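Local structure of prepilin (Salmonella typhi, 3FHV) at residues Y14-A18 / T90-N94; T114-N120 / N148-Y154. The protein is the type IVb pilin PilS, here its soluble globular part, which probably assembles into pili and interacts with the host chloride channel CFTR. All blocks are in the same frame, centred on the assembly; numbering follows the deposited sequence.

Contact 1. Residues Y14-A18 / T90-N94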
loop_
_atom_site.group_PDB
_atom_site.type_symbol
_atom_site.label_atom_id
_atom_site.label_comp_id
_atom_site.label_asym_id
_atom_site.label_seq_id
_atom_site.Cartn_x
_atom_site.Cartn_y
_atom_site.Cartn_z
ATOM N N TYR A 14 4.586 -1.157 -8.417
ATOM C CA TYR A 14 6.013 -0.884 -8.285
ATOM C C TYR A 14 6.254 0.338 -7.410
ATOM O O TYR A 14 7.184 0.363 -6.615
ATOM C CB TYR A 14 6.654 -0.670 -9.662
ATOM C CG TYR A 14 6.536 -1.883 -10.557
ATOM C CD1 TYR A 14 6.901 -3.151 -10.095
ATOM C CD2 TYR A 14 6.015 -1.773 -11.843
ATOM C CE1 TYR A 14 6.735 -4.286 -10.898
ATOM C CE2 TYR A 14 5.848 -2.893 -12.647
ATOM C CZ TYR A 14 6.202 -4.142 -12.169
ATOM O OH TYR A 14 5.999 -5.251 -12.949
ATOM N N GLN A 15 5.413 1.354 -7.555
ATOM C CA GLN A 15 5.587 2.567 -6.773
ATOM C C GLN A 15 5.390 2.303 -5.285
ATOM O O GLN A 15 6.191 2.757 -4.458
ATOM C CB GLN A 15 4.633 3.663 -7.274
ATOM C CG GLN A 15 5.052 4.240 -8.627
ATOM C CD GLN A 15 4.013 5.169 -9.230
ATOM O OE1 GLN A 15 3.118 5.636 -8.543
ATOM N NE2 GLN A 15 4.138 5.445 -10.526
ATOM N N THR A 16 4.345 1.554 -4.946
ATOM C CA THR A 16 4.080 1.246 -3.547
ATOM C C THR A 16 5.117 0.281 -2.975
ATOM O O THR A 16 5.509 0.416 -1.818
ATOM C CB THR A 16 2.646 0.670 -3.340
ATOM O OG1 THR A 16 2.417 -0.425 -4.232
ATOM C CG2 THR A 16 1.595 1.741 -3.594
ATOM N N LEU A 17 5.551 -0.691 -3.782
ATOM C CA LEU A 17 6.561 -1.650 -3.343
ATOM C C LEU A 17 7.829 -0.868 -2.991
ATOM O O LEU A 17 8.484 -1.147 -1.986
ATOM C CB LEU A 17 6.862 -2.682 -4.449
ATOM C CG LEU A 17 7.956 -3.723 -4.157
ATOM C CD1 LEU A 17 7.594 -4.533 -2.920
ATOM C CD2 LEU A 17 8.148 -4.630 -5.367
ATOM N N ALA A 18 8.157 0.127 -3.808
ATOM C CA ALA A 18 9.333 0.961 -3.553
ATOM C C ALA A 18 9.152 1.724 -2.240
ATOM O O ALA A 18 10.051 1.748 -1.404
ATOM C CB ALA A 18 9.545 1.949 -4.710
ATOM N N THR A 90 17.198 -2.006 -5.949
ATOM C CA THR A 90 16.585 -1.963 -7.265
ATOM C C THR A 90 15.352 -2.853 -7.265
ATOM O O THR A 90 15.259 -3.800 -6.485
ATOM C CB THR A 90 17.524 -2.503 -8.375
ATOM O OG1 THR A 90 17.946 -3.834 -8.039
ATOM C CG2 THR A 90 18.738 -1.605 -8.552
ATOM N N ILE A 91 14.393 -2.523 -8.124
ATOM C CA ILE A 91 13.206 -3.351 -8.295
ATOM C C ILE A 91 13.281 -3.712 -9.769
ATOM O O ILE A 91 13.184 -2.837 -10.634
ATOM C CB ILE A 91 11.882 -2.594 -8.045
ATOM C CG1 ILE A 91 11.794 -2.147 -6.581
ATOM C CG2 ILE A 91 10.690 -3.519 -8.371
ATOM C CD1 ILE A 91 10.486 -1.436 -6.248
ATOM N N THR A 92 13.486 -4.993 -10.044
ATOM C CA THR A 92 13.588 -5.485 -11.409
ATOM C C THR A 92 12.330 -6.266 -11.745
ATOM O O THR A 92 11.868 -7.073 -10.940
ATOM C CB THR A 92 14.803 -6.438 -11.570
ATOM O OG1 THR A 92 16.008 -5.729 -11.267
ATOM C CG2 THR A 92 14.889 -6.978 -13.003
ATOM N N THR A 93 11.773 -6.028 -12.929
ATOM C CA THR A 93 10.587 -6.765 -13.359
ATOM C C THR A 93 10.880 -7.303 -14.761
ATOM O O THR A 93 11.280 -6.553 -15.653
ATOM C CB THR A 93 9.325 -5.873 -13.328
ATOM O OG1 THR A 93 8.190 -6.640 -13.754
ATOM C CG2 THR A 93 9.502 -4.634 -14.211
ATOM N N ASN A 94 10.681 -8.609 -14.931
ATOM C CA ASN A 94 10.986 -9.315 -16.179
ATOM C C ASN A 94 9.846 -9.686 -17.126
ATOM O O ASN A 94 8.686 -9.791 -16.728
ATOM C CB ASN A 94 11.743 -10.601 -15.836
ATOM C CG ASN A 94 13.023 -10.339 -15.089
ATOM O OD1 ASN A 94 14.016 -9.920 -15.674
ATOM N ND2 ASN A 94 13.006 -10.576 -13.780
#
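In the type IV pilin fold the N-terminal helix packs across the antiparallel sheet, and here Tyr14, Leu17 and Ala18 of helix 8-25 lie against Ile91 and Thr93 of strand 88-96. The short segments run roughly antiparallel, at 150°, with their axes 9.9 Å apart. Ile91 meets the helix with both branches. Its CD1 sits 3.8 Å from Ala18 CB and 4.0 Å from Leu17 CG, and also rests against the backbone at Tyr14 O and Ala18 N. Ile91 CG2 approaches the Tyr14 ring obliquely, 4.2 Å from Tyr14 CD1. The Tyr14 ring reaches along the strand from Ile91 to Thr93. There Tyr14 OH and Thr93 OG1 form a hydrogen bond of 2.7 Å. Thr93 holds OG1 opposite its own backbone N (chi1 -180°), which presents the hydroxyl to the phenol. Thr93 OG1 is also bonded to Asn67 ND2. The Tyr14 ring further touches Ile104 and Met108 of helix 98-111. All five touching residues are buried. With Ile91 packed on Tyr14, Leu17 and Ala18, the contact is mainly apolar. Its one hydrogen bond gives the phenol oxygen a partner inside the core and fixes the far end of the ring on the strand.

Contact 2. Residues T114-N120 / N148-Y154; sequences TSGIKIN and NTLVFNY
Lys118 and Val151 form the central hydrogen-bonded pair between strands 116-119 and 148-154. Lys118 N bonds to Val151 O at 2.8 Å, in the carbonyl plane, and Val151 N returns a bond to Lys118 O. Asn120 N reaches Thr149 O at 2.8 Å, nearly in line with the carbonyl. At the other end Asn153 N bonds to Gly116 O, while Ser115 N approaches Asn153 O from above the carbonyl plane, 57° out of it. Thr114 OG1 accepts from Gly116 N at 3.1 Å, an ST turn leading into the strand. Gly116 has positive phi (152°), where a side chain would press on the preceding carbonyl. A water donates to both Asn120 O and Thr149 O.

Apolar contacts line one face. Ile119 CG1 lies 3.6 Å from Leu150 CD2, the two side chains running alongside each other. Ile117 CG2 comes to the edge of the Phe152 ring, 4.2 Å from Phe152 CD1. Helix 98-111 covers Ile119 on this side.

The opposite face is more polar. The extended Lys118 chain runs beside Val151, with Lys118 CB to Val151 CB at 3.8 Å, and Lys118 CE passes 3.4 Å from Asn153 OD1.

The arrangement is an antiparallel strand pair in the pilin sheet, with an apolar face toward helix 98-111 and the partly exposed Lys118 and Val151 on the other.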
loop_
_atom_site.group_PDB
_atom_site.type_symbol
_atom_site.label_atom_id
_atom_site.label_comp_id
_atom_site.label_asym_id
_atom_site.label_seq_id
_atom_site.Cartn_x
_atom_site.Cartn_y
_atom_site.Cartn_z
ATOM N N THR A 114 12.095 7.535 -8.503
ATOM C CA THR A 114 13.294 6.715 -8.643
ATOM C C THR A 114 14.553 7.557 -8.751
ATOM O O THR A 114 14.496 8.784 -8.892
ATOM C CB THR A 114 13.252 5.830 -9.915
ATOM O OG1 THR A 114 13.596 6.625 -11.058
ATOM C CG2 THR A 114 11.859 5.249 -10.122
ATOM N N SER A 115 15.692 6.879 -8.685
ATOM C CA SER A 115 16.984 7.520 -8.842
ATOM C C SER A 115 17.566 6.935 -10.119
ATOM O O SER A 115 18.771 6.916 -10.320
ATOM C CB SER A 115 17.895 7.214 -7.656
ATOM O OG SER A 115 17.476 7.949 -6.523
ATOM N N GLY A 116 16.686 6.435 -10.978
ATOM C CA GLY A 116 17.139 5.849 -12.222
ATOM C C GLY A 116 16.182 4.780 -12.700
ATOM O O GLY A 116 15.580 4.066 -11.898
ATOM N N ILE A 117 16.045 4.688 -14.017
ATOM C CA ILE A 117 15.164 3.723 -14.664
ATOM C C ILE A 117 15.922 3.068 -15.812
ATOM O O ILE A 117 16.526 3.751 -16.655
ATOM C CB ILE A 117 13.901 4.414 -15.230
ATOM C CG1 ILE A 117 13.114 5.062 -14.087
ATOM C CG2 ILE A 117 13.032 3.394 -15.965
ATOM C CD1 ILE A 117 11.952 5.955 -14.536
ATOM N N LYS A 118 15.883 1.740 -15.847
ATOM C CA LYS A 118 16.577 0.997 -16.885
ATOM C C LYS A 118 15.614 0.181 -17.731
ATOM O O LYS A 118 14.736 -0.502 -17.207
ATOM C CB LYS A 118 17.590 0.035 -16.271
ATOM C CG LYS A 118 18.543 0.642 -15.264
ATOM C CD LYS A 118 19.551 -0.411 -14.807
ATOM C CE LYS A 118 20.518 0.138 -13.769
ATOM N NZ LYS A 118 21.499 -0.900 -13.357
ATOM N N ILE A 119 15.783 0.257 -19.043
ATOM C CA ILE A 119 14.961 -0.528 -19.960
ATOM C C ILE A 119 15.970 -1.385 -20.702
ATOM O O ILE A 119 16.756 -0.873 -21.505
ATOM C CB ILE A 119 14.194 0.353 -20.961
ATOM C CG1 ILE A 119 13.270 1.316 -20.211
ATOM C CG2 ILE A 119 13.349 -0.538 -21.896
ATOM C CD1 ILE A 119 12.476 2.235 -21.123
ATOM N N ASN A 120 15.961 -2.682 -20.409
ATOM C CA ASN A 120 16.903 -3.610 -21.015
ATOM C C ASN A 120 18.319 -3.078 -20.748
ATOM O O ASN A 120 18.650 -2.783 -19.598
ATOM C CB ASN A 120 16.581 -3.743 -22.504
ATOM C CG ASN A 120 15.181 -4.310 -22.730
ATOM O OD1 ASN A 120 14.427 -3.861 -23.604
ATOM N ND2 ASN A 120 14.831 -5.305 -21.932
ATOM N N ASN A 148 10.918 -7.517 -22.342
ATOM C CA ASN A 148 11.578 -6.413 -21.655
ATOM C C ASN A 148 11.854 -6.607 -20.174
ATOM O O ASN A 148 11.042 -7.182 -19.443
ATOM C CB ASN A 148 10.759 -5.132 -21.841
ATOM C CG ASN A 148 10.661 -4.713 -23.292
ATOM O OD1 ASN A 148 11.649 -4.307 -23.894
ATOM N ND2 ASN A 148 9.459 -4.813 -23.865
ATOM N N THR A 149 13.024 -6.131 -19.748
ATOM C CA THR A 149 13.427 -6.165 -18.348
ATOM C C THR A 149 13.515 -4.700 -17.914
ATOM O O THR A 149 14.254 -3.923 -18.507
ATOM C CB THR A 149 14.823 -6.802 -18.155
ATOM O OG1 THR A 149 14.805 -8.148 -18.631
ATOM C CG2 THR A 149 15.217 -6.803 -16.673
ATOM N N LEU A 150 12.755 -4.329 -16.890
ATOM C CA LEU A 150 12.771 -2.963 -16.385
ATOM C C LEU A 150 13.401 -2.984 -15.004
ATOM O O LEU A 150 13.168 -3.908 -14.220
ATOM C CB LEU A 150 11.343 -2.396 -16.292
ATOM C CG LEU A 150 10.556 -2.159 -17.594
ATOM C CD1 LEU A 150 9.145 -1.641 -17.274
ATOM C CD2 LEU A 150 11.295 -1.149 -18.448
ATOM N N VAL A 151 14.233 -1.991 -14.717
ATOM C CA VAL A 151 14.852 -1.901 -13.401
ATOM C C VAL A 151 14.645 -0.497 -12.856
ATOM O O VAL A 151 14.896 0.485 -13.549
ATOM C CB VAL A 151 16.373 -2.196 -13.442
ATOM C CG1 VAL A 151 16.927 -2.211 -12.023
ATOM C CG2 VAL A 151 16.634 -3.534 -14.116
ATOM N N PHE A 152 14.169 -0.411 -11.618
ATOM C CA PHE A 152 13.936 0.873 -10.976
ATOM C C PHE A 152 14.908 1.001 -9.803
ATOM O O PHE A 152 14.902 0.178 -8.885
ATOM C CB PHE A 152 12.481 0.951 -10.502
ATOM C CG PHE A 152 11.486 0.522 -11.549
ATOM C CD1 PHE A 152 11.450 1.147 -12.794
ATOM C CD2 PHE A 152 10.594 -0.514 -11.295
ATOM C CE1 PHE A 152 10.538 0.741 -13.777
ATOM C CE2 PHE A 152 9.683 -0.927 -12.259
ATOM C CZ PHE A 152 9.650 -0.300 -13.509
ATOM N N ASN A 153 15.739 2.038 -9.841
ATOM C CA ASN A 153 16.687 2.299 -8.764
ATOM C C ASN A 153 16.194 3.384 -7.814
ATOM O O ASN A 153 15.199 4.057 -8.086
ATOM C CB ASN A 153 18.054 2.681 -9.335
ATOM C CG ASN A 153 18.824 1.482 -9.853
ATOM O OD1 ASN A 153 18.701 1.106 -11.019
ATOM N ND2 ASN A 153 19.626 0.874 -8.986
ATOM N N TYR A 154 16.896 3.551 -6.698
ATOM C CA TYR A 154 16.321 4.185 -5.518
ATOM C C TYR A 154 17.408 4.643 -4.552
ATOM O O TYR A 154 18.117 3.824 -3.967
ATOM C CB TYR A 154 15.359 3.228 -4.810
ATOM C CG TYR A 154 13.995 3.141 -5.458
ATOM C CD1 TYR A 154 13.112 4.211 -5.407
ATOM C CD2 TYR A 154 13.592 1.989 -6.119
ATOM C CE1 TYR A 154 11.864 4.135 -5.998
ATOM C CE2 TYR A 154 12.347 1.904 -6.712
ATOM C CZ TYR A 154 11.487 2.980 -6.648
ATOM O OH TYR A 154 10.246 2.900 -7.237
HETATM O O HOH W 1 16.920 -3.758 -17.592
#

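How the contacts relate
Both contacts are largely buried. The centre of contact 1 lies about 2 Å from the centre of the chain, and the centre of contact 2 about 7 Å from it. They meet in one sheet, because strands 88-96 and 148-154 are neighbours. Ile91 O is 2.8 Å from Phe152 N and Thr93 N is 2.8 Å from Leu150 O, both probable hydrogen bonds. Contact 1 joins a helix to the sheet without backbone hydrogen bonds, mainly by apolar packing and one hydroxyl pair. Contact 2 joins two strands chiefly through backbone bonds, and one of its faces is partly exposed. Its apolar face continues the core of contact 1: the Phe152 and Tyr14 rings meet there.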